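Local coordinates for protein putative amidohydrolase (Unidentified, PDB 3FEQ) that probably acts as a zinc-dependent prolidase of the amidohydrolase superfamily, hydrolysing dipeptides that end in proline, at residues V57-I62 with S351-A356. Numbering follows the deposited sequence. Where two conformers were deposited one is given.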
ATOM      1  N   VAL C  57     -54.904  17.731  20.596  1.00 59.53           N
ATOM      2  CA  VAL C  57     -53.594  18.223  20.188  1.00 60.91           C
ATOM      3  C   VAL C  57     -52.519  17.741  21.162  1.00 59.78           C
ATOM      4  O   VAL C  57     -52.595  17.998  22.367  1.00 56.94           O
ATOM      5  CB  VAL C  57     -53.577  19.771  19.993  1.00 56.58           C
ATOM      6  CG1 VAL C  57     -54.510  20.452  20.959  1.00 66.74           C
ATOM      7  CG2 VAL C  57     -52.170  20.334  20.108  1.00 58.46           C
ATOM      8  N   MET C  58     -51.569  16.967  20.641  1.00 56.08           N
ATOM      9  CA  MET C  58     -50.504  16.387  21.461  1.00 53.15           C
ATOM     10  C   MET C  58     -49.125  16.653  20.862  1.00 51.96           C
ATOM     11  O   MET C  58     -49.027  17.137  19.742  1.00 56.47           O
ATOM     12  CB  MET C  58     -50.742  14.889  21.698  1.00 54.25           C
ATOM     13  CG  MET C  58     -50.817  14.022  20.459  1.00 46.86           C
ATOM     14  SD  MET C  58     -51.102  12.300  20.925  1.00 38.05           S
ATOM     15  CE  MET C  58     -49.657  11.953  21.925  1.00 40.22           C
ATOM     16  N   PRO C  59     -48.050  16.371  21.616  1.00 54.17           N
ATOM     17  CA  PRO C  59     -46.736  16.537  20.997  1.00 50.61           C
ATOM     18  C   PRO C  59     -46.570  15.575  19.829  1.00 50.95           C
ATOM     19  O   PRO C  59     -47.180  14.500  19.812  1.00 56.18           O
ATOM     20  CB  PRO C  59     -45.754  16.169  22.121  1.00 43.86           C
ATOM     21  CG  PRO C  59     -46.540  16.207  23.367  1.00 47.74           C
ATOM     22  CD  PRO C  59     -47.949  15.888  23.005  1.00 51.21           C
ATOM     23  N   GLY C  60     -45.777  15.978  18.846  1.00 47.17           N
ATOM     24  CA  GLY C  60     -45.470  15.119  17.718  1.00 46.66           C
ATOM     25  C   GLY C  60     -44.670  13.923  18.183  1.00 46.36           C
ATOM     26  O   GLY C  60     -43.917  14.020  19.156  1.00 40.56           O
ATOM     27  N   PHE C  61     -44.840  12.796  17.497  1.00 39.03           N
ATOM     28  CA  PHE C  61     -44.273  11.548  17.958  1.00 39.88           C
ATOM     29  C   PHE C  61     -42.793  11.440  17.624  1.00 42.23           C
ATOM     30  O   PHE C  61     -42.335  11.949  16.602  1.00 48.37           O
ATOM     31  CB  PHE C  61     -44.998  10.362  17.354  1.00 42.55           C
ATOM     32  CG  PHE C  61     -46.485  10.449  17.427  1.00 51.39           C
ATOM     33  CD1 PHE C  61     -47.123  10.881  18.579  1.00 58.35           C
ATOM     34  CD2 PHE C  61     -47.256  10.012  16.361  1.00 55.63           C
ATOM     35  CE1 PHE C  61     -48.503  10.929  18.641  1.00 58.07           C
ATOM     36  CE2 PHE C  61     -48.628  10.051  16.418  1.00 49.82           C
ATOM     37  CZ  PHE C  61     -49.257  10.517  17.561  1.00 49.70           C
ATOM     38  N   ILE C  62     -42.064  10.745  18.491  1.00 38.16           N
ATOM     39  CA  ILE C  62     -40.661  10.452  18.297  1.00 26.78           C
ATOM     40  C   ILE C  62     -40.461   8.949  18.246  1.00 30.50           C
ATOM     41  O   ILE C  62     -40.869   8.235  19.157  1.00 38.46           O
ATOM     42  CB  ILE C  62     -39.844  10.971  19.463  1.00 38.68           C
ATOM     43  CG1 ILE C  62     -40.234  12.413  19.785  1.00 30.57           C
ATOM     44  CG2 ILE C  62     -38.348  10.790  19.186  1.00 37.79           C
ATOM     45  CD1 ILE C  62     -39.580  12.959  21.025  1.00 17.94           C
ATOM     46  N   SER C 351     -44.275   6.478  25.634  1.00 46.41           N
ATOM     47  CA  SER C 351     -43.076   5.895  25.052  0.50 46.99           C
ATOM     48  C   SER C 351     -42.608   6.683  23.840  1.00 45.44           C
ATOM     49  O   SER C 351     -41.406   6.794  23.593  1.00 48.80           O
ATOM     50  CB  SER C 351     -43.320   4.438  24.670  0.50 48.33           C
ATOM     51  OG  SER C 351     -43.234   3.609  25.816  0.50 49.13           O
ATOM     52  N   ALA C 352     -43.568   7.248  23.113  1.00 43.93           N
ATOM     53  CA  ALA C 352     -43.301   7.994  21.892  1.00 39.19           C
ATOM     54  C   ALA C 352     -43.194   9.489  22.135  1.00 39.33           C
ATOM     55  O   ALA C 352     -43.052  10.259  21.189  1.00 50.79           O
ATOM     56  CB  ALA C 352     -44.374   7.703  20.851  1.00 37.78           C
ATOM     57  N   THR C 353     -43.275   9.909  23.394  1.00 38.24           N
ATOM     58  CA  THR C 353     -43.269  11.329  23.706  1.00 41.58           C
ATOM     59  C   THR C 353     -42.303  11.639  24.829  1.00 44.38           C
ATOM     60  O   THR C 353     -41.138  11.958  24.575  1.00 53.03           O
ATOM     61  CB  THR C 353     -44.663  11.850  24.088  1.00 43.01           C
ATOM     62  OG1 THR C 353     -45.222  11.001  25.092  1.00 50.12           O
ATOM     63  CG2 THR C 353     -45.594  11.889  22.876  1.00 39.44           C
ATOM     64  N   THR C 354     -42.780  11.549  26.066  1.00 39.24           N
ATOM     65  CA  THR C 354     -42.011  12.055  27.198  1.00 43.86           C
ATOM     66  C   THR C 354     -40.772  11.204  27.408  1.00 43.78           C
ATOM     67  O   THR C 354     -39.678  11.733  27.583  1.00 50.48           O
ATOM     68  CB  THR C 354     -42.848  12.153  28.498  1.00 45.39           C
ATOM     69  OG1 THR C 354     -43.649  10.976  28.647  1.00 61.30           O
ATOM     70  CG2 THR C 354     -43.772  13.373  28.461  1.00 48.64           C
ATOM     71  N   VAL C 355     -40.940   9.888  27.306  1.00 42.61           N
ATOM     72  CA  VAL C 355     -39.822   8.961  27.468  1.00 46.00           C
ATOM     73  C   VAL C 355     -38.834   9.058  26.323  1.00 43.98           C
ATOM     74  O   VAL C 355     -37.623   9.091  26.533  1.00 46.15           O
ATOM     75  CB  VAL C 355     -40.304   7.515  27.581  1.00 46.76           C
ATOM     76  CG1 VAL C 355     -39.136   6.600  27.890  1.00 43.64           C
ATOM     77  CG2 VAL C 355     -41.366   7.405  28.665  1.00 50.00           C
ATOM     78  N   ALA C 356     -39.364   9.092  25.105  1.00 46.10           N
ATOM     79  CA  ALA C 356     -38.547   9.227  23.915  1.00 38.18           C
ATOM     80  C   ALA C 356     -37.688  10.489  23.969  1.00 38.54           C
ATOM     81  O   ALA C 356     -36.486  10.428  23.727  1.00 32.86           O
ATOM     82  CB  ALA C 356     -39.422   9.228  22.678  1.00 45.82           C
TER
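Ile62 meets Ala352 and Ala356, and Thr353 meets Met58 and Pro59, in a buried, mostly apolar contact with one backbone hydrogen bond, where strand 56-66, passing from the small β-domain into the metal-bearing barrel, meets the turn between helices 345-351 and 354-359. The amide N of Ile62 donates to Ala352 O at 2.9 Å. Beside this bond, Ile62 lies over the first turn of helix 354-359: its CB packs 3.7 Å from Ala356 CB, and with CG1 anti to its own carbonyl carbon (chi1 -48°) the branch runs past Ala352 O until CD1 sits 4.0 Å from Thr353 O. Nearer the β-domain, Thr353 extends its methyl CG2 to Met58 CE, the two side chains crossing at about a right angle, and to Pro59 CB at 4.3 Å. Thr353 OG1 hydrogen-bonds to Leu349 O of the preceding helix. A looser contact sets Phe61 CB 4.4 Å from Ala352 CB, while the Phe61 ring has Met58 SD at its edge and packs edge-to-face with Phe336 and Phe102. The chemistry implies division of labour: the one directional bond probably fixes the alignment of Ile62 with the turn, within a strand also held by its sheet neighbours, and small apolar groups pack beside it.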